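Putative Zn-dependent Alcohol Dehydrogenase (Rhodobacter sphaeroides, PDB 3IV6) binds S-adenosylmethionine in a Rossmann-like domain and is therefore probably a methyltransferase, despite its name as a putative zinc-dependent alcohol dehydrogenase. Local coordinates at residues F58-A63 and V70-F75; K62-G67 and E85-R90; R78-L83 and I94-I99. All blocks are in the same frame, centred on the assembly; numbering follows the deposited sequence.

Contact 1 (F58-A63 and V70-F75); sequences FLIEKA and VTVFDF. With SAM (S-adenosylmethionine), chain E.
Ile60 packs against Val72 where helix 57-65 lies over strand 69-74. At CB the Ile60 side chain divides. CG2, anti to the backbone N, turns toward the strand and lies 4.3 Å from Val70 CG1, with Val72 CG2 also in range. CG1 takes the position beside the backbone N and passes Val72 CG2 at 4.0 Å; the terminal CD1 meets the same methyl at 3.9 Å. Val72 CG2 thus faces three carbons of one isoleucine, the two side chains crossing at about a right angle. One helical turn on, Ala63 CB touches Val70 CG2 at 3.7 Å. Helix and strand run nearly antiparallel (162°), their axes 9.5 Å apart, as expected for the second half of the beta-alpha-beta unit 48-52, 57-65, 69-74 of a Rossmann-like fold. At the C-terminal end of the strand this apolar seam gives way to the cofactor. Asp74 OD1 accepts a hydrogen bond from SAM O2' (2.6 Å) and OD2 one from O3' (2.7 Å), the acidic grip on both ribose hydroxyls familiar from SAM-dependent methyltransferases. Each carboxylate oxygen has a second donor, Ser76 N for OD1 and Ala54 N for OD2, which restricts rotation of the group. Beyond it, the Phe75 ring lies with one face on the adenine, SAM C5 sitting 3.4 Å above the ring centre.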
loop_
_atom_site.group_PDB
_atom_site.type_symbol
_atom_site.label_atom_id
_atom_site.label_comp_id
_atom_site.label_asym_id
_atom_site.label_seq_id
_atom_site.Cartn_x
_atom_site.Cartn_y
_atom_site.Cartn_z
ATOM N N PHE A 58 -2.860 -11.773 -6.768
ATOM C CA PHE A 58 -3.810 -12.854 -6.497
ATOM C C PHE A 58 -5.147 -12.305 -6.022
ATOM O O PHE A 58 -6.196 -12.840 -6.368
ATOM C CB PHE A 58 -3.216 -13.929 -5.557
ATOM C CG PHE A 58 -1.948 -14.528 -6.098
ATOM C CD1 PHE A 58 -1.971 -15.266 -7.272
ATOM C CD2 PHE A 58 -0.722 -14.286 -5.489
ATOM C CE1 PHE A 58 -0.800 -15.785 -7.803
ATOM C CE2 PHE A 58 0.436 -14.795 -6.014
ATOM C CZ PHE A 58 0.397 -15.545 -7.173
ATOM N N LEU A 59 -5.099 -11.209 -5.267
ATOM C CA LEU A 59 -6.307 -10.459 -4.956
ATOM C C LEU A 59 -6.997 -9.976 -6.232
ATOM O O LEU A 59 -8.195 -10.099 -6.394
ATOM C CB LEU A 59 -5.988 -9.263 -4.079
ATOM C CG LEU A 59 -7.217 -8.382 -3.924
ATOM C CD1 LEU A 59 -8.353 -9.180 -3.258
ATOM C CD2 LEU A 59 -6.864 -7.216 -3.068
ATOM N N ILE A 60 -6.232 -9.440 -7.161
ATOM C CA ILE A 60 -6.838 -8.956 -8.383
ATOM C C ILE A 60 -7.482 -10.115 -9.136
ATOM O O ILE A 60 -8.549 -9.972 -9.716
ATOM C CB ILE A 60 -5.793 -8.193 -9.221
ATOM C CG1 ILE A 60 -5.470 -6.847 -8.541
ATOM C CG2 ILE A 60 -6.248 -8.016 -10.670
ATOM C CD1 ILE A 60 -3.964 -6.373 -8.677
ATOM N N GLU A 61 -6.853 -11.282 -9.090
ATOM C CA GLU A 61 -7.314 -12.429 -9.874
ATOM C C GLU A 61 -8.608 -13.044 -9.299
ATOM O O GLU A 61 -9.454 -13.509 -10.058
ATOM C CB GLU A 61 -6.192 -13.451 -9.983
ATOM C CG GLU A 61 -6.428 -14.624 -10.903
ATOM C CD GLU A 61 -5.142 -15.438 -11.097
ATOM O OE1 GLU A 61 -4.040 -14.924 -10.745
ATOM O OE2 GLU A 61 -5.226 -16.580 -11.612
ATOM N N LYS A 62 -8.767 -13.036 -7.972
ATOM C CA LYS A 62 -10.016 -13.456 -7.346
ATOM C C LYS A 62 -11.148 -12.461 -7.627
ATOM O O LYS A 62 -12.307 -12.853 -7.790
ATOM C CB LYS A 62 -9.863 -13.671 -5.841
ATOM C CG LYS A 62 -9.068 -14.910 -5.469
ATOM C CD LYS A 62 -9.477 -16.152 -6.244
ATOM C CE LYS A 62 -8.849 -17.409 -5.622
ATOM N NZ LYS A 62 -9.568 -18.692 -5.874
ATOM N N ALA A 63 -10.804 -11.179 -7.694
ATOM C CA ALA A 63 -11.751 -10.139 -8.074
ATOM C C ALA A 63 -12.319 -10.393 -9.438
ATOM O O ALA A 63 -13.524 -10.250 -9.630
ATOM C CB ALA A 63 -11.086 -8.827 -8.096
ATOM N N VAL A 70 -12.785 -4.981 -12.939
ATOM C CA VAL A 70 -11.604 -4.507 -12.208
ATOM C C VAL A 70 -10.685 -3.607 -12.988
ATOM O O VAL A 70 -10.301 -3.904 -14.099
ATOM C CB VAL A 70 -10.749 -5.692 -11.806
ATOM C CG1 VAL A 70 -9.566 -5.243 -10.980
ATOM C CG2 VAL A 70 -11.604 -6.725 -11.088
ATOM N N THR A 71 -10.324 -2.505 -12.369
ATOM C CA THR A 71 -9.309 -1.595 -12.870
ATOM C C THR A 71 -8.182 -1.607 -11.837
ATOM O O THR A 71 -8.450 -1.499 -10.648
ATOM C CB THR A 71 -9.873 -0.131 -13.009
ATOM O OG1 THR A 71 -10.861 -0.069 -14.045
ATOM C CG2 THR A 71 -8.780 0.837 -13.348
ATOM N N VAL A 72 -6.935 -1.736 -12.275
ATOM C CA VAL A 72 -5.801 -1.644 -11.361
ATOM C C VAL A 72 -5.046 -0.346 -11.579
ATOM O O VAL A 72 -4.805 0.037 -12.717
ATOM C CB VAL A 72 -4.800 -2.786 -11.586
ATOM C CG1 VAL A 72 -3.582 -2.643 -10.648
ATOM C CG2 VAL A 72 -5.494 -4.150 -11.464
ATOM N N PHE A 73 -4.676 0.315 -10.484
ATOM C CA PHE A 73 -3.866 1.526 -10.513
ATOM C C PHE A 73 -2.529 1.273 -9.849
ATOM O O PHE A 73 -2.453 0.627 -8.811
ATOM C CB PHE A 73 -4.580 2.659 -9.801
ATOM C CG PHE A 73 -5.853 3.072 -10.475
ATOM C CD1 PHE A 73 -5.836 3.563 -11.779
ATOM C CD2 PHE A 73 -7.089 2.972 -9.811
ATOM C CE1 PHE A 73 -6.992 3.958 -12.405
ATOM C CE2 PHE A 73 -8.289 3.359 -10.451
ATOM C CZ PHE A 73 -8.229 3.853 -11.743
ATOM N N ASP A 74 -1.468 1.783 -10.451
ATOM C CA ASP A 74 -0.136 1.661 -9.877
ATOM C C ASP A 74 0.762 2.766 -10.422
ATOM O O ASP A 74 0.613 3.190 -11.583
ATOM C CB ASP A 74 0.472 0.284 -10.208
ATOM C CG ASP A 74 1.569 -0.118 -9.243
ATOM O OD1 ASP A 74 2.659 0.502 -9.285
ATOM O OD2 ASP A 74 1.316 -1.036 -8.427
ATOM N N PHE A 75 1.692 3.241 -9.593
ATOM C CA PHE A 75 2.554 4.340 -10.032
ATOM C C PHE A 75 3.871 3.907 -10.683
ATOM O O PHE A 75 4.745 4.728 -10.933
ATOM C CB PHE A 75 2.755 5.368 -8.915
ATOM C CG PHE A 75 3.687 4.932 -7.855
ATOM C CD1 PHE A 75 4.081 3.596 -7.762
ATOM C CD2 PHE A 75 4.172 5.842 -6.939
ATOM C CE1 PHE A 75 4.959 3.171 -6.775
ATOM C CE2 PHE A 75 5.035 5.419 -5.947
ATOM C CZ PHE A 75 5.429 4.070 -5.869
HETATM N N SAM E . 2.642 -4.939 -2.162
HETATM C CA SAM E . 1.976 -5.394 -0.955
HETATM C C SAM E . 0.799 -6.287 -1.284
HETATM O O SAM E . 0.454 -6.563 -2.441
HETATM O OXT SAM E . 0.211 -6.751 -0.334
HETATM C CB SAM E . 1.589 -4.224 -0.058
HETATM C CG SAM E . 2.194 -2.866 -0.440
HETATM S SD SAM E . 1.374 -1.941 -1.779
HETATM C CE SAM E . 0.112 -3.097 -2.384
HETATM C "C5'" SAM E . 2.667 -1.832 -3.066
HETATM C "C4'" SAM E . 2.231 -1.656 -4.516
HETATM O "O4'" SAM E . 1.580 -0.407 -4.671
HETATM C "C3'" SAM E . 3.400 -1.621 -5.485
HETATM O "O3'" SAM E . 2.968 -2.266 -6.661
HETATM C "C2'" SAM E . 3.590 -0.155 -5.810
HETATM O "O2'" SAM E . 4.012 0.037 -7.144
HETATM C "C1'" SAM E . 2.202 0.428 -5.620
HETATM N N9 SAM E . 2.256 1.799 -5.096
HETATM C C8 SAM E . 3.018 2.236 -4.044
HETATM N N7 SAM E . 2.813 3.571 -3.881
HETATM C C5 SAM E . 1.924 4.008 -4.816
HETATM C C6 SAM E . 1.370 5.273 -5.089
HETATM N N6 SAM E . 1.684 6.366 -4.388
HETATM N N1 SAM E . 0.492 5.387 -6.138
HETATM C C2 SAM E . 0.190 4.266 -6.901
HETATM N N3 SAM E . 0.712 3.023 -6.635
HETATM C C4 SAM E . 1.575 2.894 -5.601
#

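Contact 2 (K62-G67 and E85-R90)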
loop_
_atom_site.group_PDB
_atom_site.type_symbol
_atom_site.label_atom_id
_atom_site.label_comp_id
_atom_site.label_asym_id
_atom_site.label_seq_id
_atom_site.Cartn_x
_atom_site.Cartn_y
_atom_site.Cartn_z
ATOM N N LYS A 62 -8.767 -13.036 -7.972
ATOM C CA LYS A 62 -10.016 -13.456 -7.346
ATOM C C LYS A 62 -11.148 -12.461 -7.627
ATOM O O LYS A 62 -12.307 -12.853 -7.790
ATOM C CB LYS A 62 -9.863 -13.671 -5.841
ATOM C CG LYS A 62 -9.068 -14.910 -5.469
ATOM C CD LYS A 62 -9.477 -16.152 -6.244
ATOM C CE LYS A 62 -8.849 -17.409 -5.622
ATOM N NZ LYS A 62 -9.568 -18.692 -5.874
ATOM N N ALA A 63 -10.804 -11.179 -7.694
ATOM C CA ALA A 63 -11.751 -10.139 -8.074
ATOM C C ALA A 63 -12.319 -10.393 -9.438
ATOM O O ALA A 63 -13.524 -10.250 -9.630
ATOM C CB ALA A 63 -11.086 -8.827 -8.096
ATOM N N LEU A 64 -11.457 -10.698 -10.408
ATOM C CA LEU A 64 -11.942 -10.972 -11.764
ATOM C C LEU A 64 -12.763 -12.263 -11.780
ATOM O O LEU A 64 -13.799 -12.337 -12.425
ATOM C CB LEU A 64 -10.807 -11.051 -12.778
ATOM C CG LEU A 64 -9.906 -9.816 -12.936
ATOM C CD1 LEU A 64 -8.516 -10.191 -13.496
ATOM C CD2 LEU A 64 -10.558 -8.677 -13.766
ATOM N N GLU A 65 -12.321 -13.277 -11.052
ATOM C CA GLU A 65 -13.029 -14.556 -11.056
ATOM C C GLU A 65 -14.459 -14.425 -10.443
ATOM O O GLU A 65 -15.383 -15.072 -10.871
ATOM C CB GLU A 65 -12.162 -15.597 -10.350
ATOM C CG GLU A 65 -12.676 -17.036 -10.354
ATOM C CD GLU A 65 -11.854 -17.957 -9.408
ATOM O OE1 GLU A 65 -12.303 -19.096 -9.101
ATOM O OE2 GLU A 65 -10.754 -17.532 -8.967
ATOM N N ARG A 66 -14.601 -13.546 -9.456
ATOM C CA ARG A 66 -15.846 -13.187 -8.811
ATOM C C ARG A 66 -16.855 -12.505 -9.757
ATOM O O ARG A 66 -18.064 -12.479 -9.476
ATOM C CB ARG A 66 -15.531 -12.267 -7.633
ATOM C CG ARG A 66 -16.734 -11.652 -6.905
ATOM C CD ARG A 66 -17.603 -12.687 -6.223
ATOM N NE ARG A 66 -16.813 -13.521 -5.335
ATOM C CZ ARG A 66 -16.438 -13.115 -4.141
ATOM N NH1 ARG A 66 -16.795 -11.916 -3.717
ATOM N NH2 ARG A 66 -15.708 -13.890 -3.369
ATOM N N GLY A 67 -16.369 -11.963 -10.871
ATOM C CA GLY A 67 -17.220 -11.323 -11.864
ATOM C C GLY A 67 -17.245 -9.797 -11.836
ATOM O O GLY A 67 -18.095 -9.160 -12.469
ATOM N N GLU A 85 1.242 -8.909 -18.043
ATOM C CA GLU A 85 1.762 -10.154 -18.593
ATOM C C GLU A 85 1.128 -11.406 -17.938
ATOM O O GLU A 85 0.635 -12.297 -18.631
ATOM C CB GLU A 85 3.285 -10.163 -18.496
ATOM C CG GLU A 85 3.942 -11.485 -18.834
ATOM C CD GLU A 85 5.440 -11.438 -18.595
ATOM O OE1 GLU A 85 5.888 -11.867 -17.495
ATOM O OE2 GLU A 85 6.156 -10.955 -19.508
ATOM N N ALA A 86 1.138 -11.444 -16.607
ATOM C CA ALA A 86 0.523 -12.511 -15.839
ATOM C C ALA A 86 -0.985 -12.661 -16.081
ATOM O O ALA A 86 -1.561 -13.713 -15.795
ATOM C CB ALA A 86 0.797 -12.294 -14.368
ATOM N N LEU A 87 -1.630 -11.624 -16.604
ATOM C CA LEU A 87 -3.074 -11.669 -16.861
ATOM C C LEU A 87 -3.415 -11.389 -18.317
ATOM O O LEU A 87 -4.363 -10.661 -18.602
ATOM C CB LEU A 87 -3.778 -10.622 -15.997
ATOM C CG LEU A 87 -3.616 -10.774 -14.486
ATOM C CD1 LEU A 87 -4.118 -9.548 -13.765
ATOM C CD2 LEU A 87 -4.355 -12.022 -14.007
ATOM N N ALA A 88 -2.640 -11.946 -19.241
ATOM C CA ALA A 88 -2.751 -11.514 -20.626
ATOM C C ALA A 88 -4.038 -12.059 -21.254
ATOM O O ALA A 88 -4.590 -11.497 -22.210
ATOM C CB ALA A 88 -1.506 -11.925 -21.416
ATOM N N ASP A 89 -4.534 -13.144 -20.685
ATOM C CA ASP A 89 -5.735 -13.767 -21.208
ATOM C C ASP A 89 -6.998 -13.160 -20.600
ATOM O O ASP A 89 -8.076 -13.249 -21.195
ATOM C CB ASP A 89 -5.699 -15.288 -20.983
ATOM C CG ASP A 89 -5.405 -15.666 -19.527
ATOM O OD1 ASP A 89 -4.951 -14.794 -18.741
ATOM O OD2 ASP A 89 -5.627 -16.846 -19.168
ATOM N N ARG A 90 -6.869 -12.541 -19.426
ATOM C CA ARG A 90 -8.028 -11.937 -18.766
ATOM C C ARG A 90 -8.379 -10.541 -19.281
ATOM O O ARG A 90 -7.552 -9.836 -19.861
ATOM C CB ARG A 90 -7.843 -11.941 -17.262
ATOM C CG ARG A 90 -7.921 -13.350 -16.692
ATOM C CD ARG A 90 -7.462 -13.398 -15.254
ATOM N NE ARG A 90 -7.887 -14.595 -14.533
ATOM C CZ ARG A 90 -9.157 -14.958 -14.339
ATOM N NH1 ARG A 90 -10.170 -14.235 -14.843
ATOM N NH2 ARG A 90 -9.413 -16.067 -13.645
#
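Leu64 overlaps the aliphatic part and the head of Arg90: its CD1 rests on Arg90 CD at 3.8 Å, while its CB lies 3.8 Å from Arg90 NH1. The contact joins the C-terminal ends of helices 57-65 and 77-86, which follow successive parallel strands of the Rossmann-like sheet; the second partner comes from the turn that leaves helix 77-86 on the way to strand 93-96. Arg90 reaches back toward helix 57-65 because its chain is extended from CG to NE, which brings CD against the leucine and carries the guanidinium on toward Glu65. The two side chains cross obliquely, and the guanidinium is likewise oblique to Leu64 CB and Glu65 CB. Glu65 CB is 4.3 Å from Arg90 NH2, but its carboxylate stays farther off, with OE2 5.1 Å from NH2, too far for a salt bridge, so any attraction between the opposite charges is probably weak and long-range. Glu61, one turn earlier on the same helix, also packs against the arginine. On the inner side, Leu64 CD1 approaches Leu87 CD1 at 4.5 Å, a loose apolar touch. Leu87 then continues inward onto Ile60, and Leu64 onto Val70 and Val92, so the contact grades from a polar outer edge into the layer between helices and sheet. Helix 57-65 closes in a Schellman motif, in which Gly67 takes a positive phi (102°) and the backbone turns back on itself. The return bond from Gly67 N to Leu64 O measures 3.0 Å. On the outer side, Glu65 OE2 pairs weakly with Lys62 NZ at 3.5 Å, one turn back.

Contact 3 (R78-L83 and I94-I99); sequences RMCDDL and IDLLDI. With SAM (S-adenosylmethionine), chain E.
With chi1 at -59°, Ile94 sends CG2 anti to its backbone N and toward Cys80, and an extended chi2 (-174°) carries CD1 in the direction of Leu83. The two branches serve one helix residue each: CG2 meets Cys80 CB at 3.6 Å, and CD1 reaches Leu83 CD2 at 3.6 Å. Cys80 SG lies 4.1 Å from Leu96 CD1, the end of a side chain that bends back to the helix. On the helix itself, Arg78 NE is salt-bridged to Asp82 OD2, meeting the oxygen on its syn side but well out of the carboxylate plane; Asn19 N gives that oxygen a second donor. Past the strand end, the chain supplies part of the adenine site. Asp98 OD1 accepts a hydrogen bond from SAM N6 (3.1 Å, 151° at the hydrogen), and Ile99 N donates one to SAM N1 at 3.0 Å, so the amino group and its neighbouring ring nitrogen are both read. Thr100 N also bonds OD1, and Asn8 ND2 bonds OD2, which steadies the group. A strand running nearly antiparallel to its covering helix, with an acidic residue and a backbone N-H just beyond it for adenine, is characteristic of the SAM site of Rossmann-fold methyltransferases.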
loop_
_atom_site.group_PDB
_atom_site.type_symbol
_atom_site.label_atom_id
_atom_site.label_comp_id
_atom_site.label_asym_id
_atom_site.label_seq_id
_atom_site.Cartn_x
_atom_site.Cartn_y
_atom_site.Cartn_z
ATOM N N ARG A 78 6.795 -0.936 -14.545
ATOM C CA ARG A 78 7.176 -2.338 -14.597
ATOM C C ARG A 78 6.116 -3.204 -13.918
ATOM O O ARG A 78 5.788 -4.311 -14.380
ATOM C CB ARG A 78 8.550 -2.588 -13.956
ATOM C CG ARG A 78 9.045 -4.012 -14.242
ATOM C CD ARG A 78 10.214 -4.388 -13.410
ATOM N NE ARG A 78 10.379 -5.846 -13.316
ATOM C CZ ARG A 78 11.436 -6.464 -12.768
ATOM N NH1 ARG A 78 12.444 -5.748 -12.271
ATOM N NH2 ARG A 78 11.481 -7.799 -12.711
HETATM N N MSE A 79 5.596 -2.678 -12.811
HETATM C CA MSE A 79 4.536 -3.326 -12.064
HETATM C C MSE A 79 3.326 -3.546 -12.931
HETATM O O MSE A 79 2.881 -4.683 -13.081
HETATM C CB MSE A 79 4.208 -2.548 -10.800
HETATM C CG MSE A 79 5.172 -2.919 -9.682
HETATM SE SE MSE A 79 5.061 -4.843 -9.179
HETATM C CE MSE A 79 6.288 -4.704 -7.659
ATOM N N CYS A 80 2.833 -2.478 -13.551
ATOM C CA CYS A 80 1.772 -2.615 -14.559
ATOM C C CYS A 80 2.095 -3.631 -15.645
ATOM O O CYS A 80 1.228 -4.395 -16.069
ATOM C CB CYS A 80 1.404 -1.273 -15.214
ATOM S SG CYS A 80 0.901 0.035 -14.057
ATOM N N ASP A 81 3.342 -3.652 -16.091
ATOM C CA ASP A 81 3.685 -4.435 -17.273
ATOM C C ASP A 81 3.733 -5.912 -16.938
ATOM O O ASP A 81 3.164 -6.731 -17.669
ATOM C CB ASP A 81 4.996 -3.943 -17.912
ATOM C CG ASP A 81 4.822 -2.645 -18.729
ATOM O OD1 ASP A 81 3.668 -2.241 -18.977
ATOM O OD2 ASP A 81 5.845 -2.039 -19.134
ATOM N N ASP A 82 4.377 -6.231 -15.815
ATOM C CA ASP A 82 4.494 -7.610 -15.326
ATOM C C ASP A 82 3.135 -8.195 -14.942
ATOM O O ASP A 82 2.882 -9.408 -15.089
ATOM C CB ASP A 82 5.430 -7.672 -14.115
ATOM C CG ASP A 82 6.909 -7.570 -14.496
ATOM O OD1 ASP A 82 7.197 -7.462 -15.709
ATOM O OD2 ASP A 82 7.775 -7.599 -13.577
ATOM N N LEU A 83 2.259 -7.315 -14.452
ATOM C CA LEU A 83 0.913 -7.713 -14.065
ATOM C C LEU A 83 0.104 -8.020 -15.326
ATOM O O LEU A 83 -0.541 -9.067 -15.415
ATOM C CB LEU A 83 0.230 -6.645 -13.202
ATOM C CG LEU A 83 -1.218 -7.064 -12.919
ATOM C CD1 LEU A 83 -1.303 -8.329 -12.059
ATOM C CD2 LEU A 83 -2.078 -5.951 -12.376
ATOM N N ILE A 94 -5.586 -1.798 -16.711
ATOM C CA ILE A 94 -4.433 -1.514 -15.856
ATOM C C ILE A 94 -3.876 -0.159 -16.210
ATOM O O ILE A 94 -3.409 0.030 -17.322
ATOM C CB ILE A 94 -3.298 -2.562 -16.038
ATOM C CG1 ILE A 94 -3.791 -3.965 -15.718
ATOM C CG2 ILE A 94 -2.072 -2.222 -15.168
ATOM C CD1 ILE A 94 -2.699 -4.987 -15.753
ATOM N N ASP A 95 -3.915 0.783 -15.277
ATOM C CA ASP A 95 -3.529 2.156 -15.588
ATOM C C ASP A 95 -2.385 2.636 -14.744
ATOM O O ASP A 95 -2.234 2.238 -13.611
ATOM C CB ASP A 95 -4.723 3.100 -15.438
ATOM C CG ASP A 95 -5.721 2.955 -16.578
ATOM O OD1 ASP A 95 -5.240 2.836 -17.737
ATOM O OD2 ASP A 95 -6.964 2.968 -16.320
ATOM N N LEU A 96 -1.582 3.521 -15.300
ATOM C CA LEU A 96 -0.512 4.126 -14.537
ATOM C C LEU A 96 -1.068 5.332 -13.763
ATOM O O LEU A 96 -1.490 6.308 -14.366
ATOM C CB LEU A 96 0.619 4.511 -15.486
ATOM C CG LEU A 96 2.006 4.883 -14.957
ATOM C CD1 LEU A 96 2.832 3.670 -14.572
ATOM C CD2 LEU A 96 2.711 5.717 -16.032
ATOM N N LEU A 97 -1.088 5.264 -12.430
ATOM C CA LEU A 97 -1.639 6.367 -11.634
ATOM C C LEU A 97 -1.000 6.463 -10.246
ATOM O O LEU A 97 -0.614 5.459 -9.660
ATOM C CB LEU A 97 -3.167 6.248 -11.528
ATOM C CG LEU A 97 -3.973 7.244 -10.674
ATOM C CD1 LEU A 97 -5.385 7.409 -11.182
ATOM C CD2 LEU A 97 -4.024 6.858 -9.180
ATOM N N ASP A 98 -0.893 7.675 -9.721
ATOM C CA ASP A 98 -0.308 7.843 -8.410
ATOM C C ASP A 98 -1.371 8.270 -7.390
ATOM O O ASP A 98 -1.760 9.431 -7.340
ATOM C CB ASP A 98 0.815 8.850 -8.471
ATOM C CG ASP A 98 1.386 9.188 -7.093
ATOM O OD1 ASP A 98 0.776 8.830 -6.063
ATOM O OD2 ASP A 98 2.453 9.845 -7.040
ATOM N N ILE A 99 -1.814 7.335 -6.559
ATOM C CA ILE A 99 -2.883 7.633 -5.637
ATOM C C ILE A 99 -2.671 8.828 -4.704
ATOM O O ILE A 99 -3.629 9.305 -4.116
ATOM C CB ILE A 99 -3.295 6.398 -4.813
ATOM C CG1 ILE A 99 -4.718 6.574 -4.252
ATOM C CG2 ILE A 99 -2.285 6.112 -3.736
ATOM C CD1 ILE A 99 -5.808 6.170 -5.224
HETATM N N SAM E . 2.642 -4.939 -2.162
HETATM C CA SAM E . 1.976 -5.394 -0.955
HETATM C C SAM E . 0.799 -6.287 -1.284
HETATM O O SAM E . 0.454 -6.563 -2.441
HETATM O OXT SAM E . 0.211 -6.751 -0.334
HETATM C CB SAM E . 1.589 -4.224 -0.058
HETATM C CG SAM E . 2.194 -2.866 -0.440
HETATM S SD SAM E . 1.374 -1.941 -1.779
HETATM C CE SAM E . 0.112 -3.097 -2.384
HETATM C "C5'" SAM E . 2.667 -1.832 -3.066
HETATM C "C4'" SAM E . 2.231 -1.656 -4.516
HETATM O "O4'" SAM E . 1.580 -0.407 -4.671
HETATM C "C3'" SAM E . 3.400 -1.621 -5.485
HETATM O "O3'" SAM E . 2.968 -2.266 -6.661
HETATM C "C2'" SAM E . 3.590 -0.155 -5.810
HETATM O "O2'" SAM E . 4.012 0.037 -7.144
HETATM C "C1'" SAM E . 2.202 0.428 -5.620
HETATM N N9 SAM E . 2.256 1.799 -5.096
HETATM C C8 SAM E . 3.018 2.236 -4.044
HETATM N N7 SAM E . 2.813 3.571 -3.881
HETATM C C5 SAM E . 1.924 4.008 -4.816
HETATM C C6 SAM E . 1.370 5.273 -5.089
HETATM N N6 SAM E . 1.684 6.366 -4.388
HETATM N N1 SAM E . 0.492 5.387 -6.138
HETATM C C2 SAM E . 0.190 4.266 -6.901
HETATM N N3 SAM E . 0.712 3.023 -6.635
HETATM C C4 SAM E . 1.575 2.894 -5.601
#

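All three contacts lie on the same side of the chain's centre, around the half of the sheet that ends at strand 93-96. Contacts 1 and 3 belong to successive beta-alpha-beta units and follow in series along the chain, their centres about 10 Å apart; neighbouring parallel strands 69-74 and 93-96 join them, and both touch SAM, contact 1 holding its ribose and stacking on the adenine whose amino group and N1 contact 3 binds. Contact 2 shares helix 57-65 with contact 1, about 8 Å away between centres, and helix 77-86 with contact 3, about 15 Å away. It joins the end of helix 57-65 to the turn after helix 77-86, away from SAM, so helix packing and cofactor site occupy different ends of the same units.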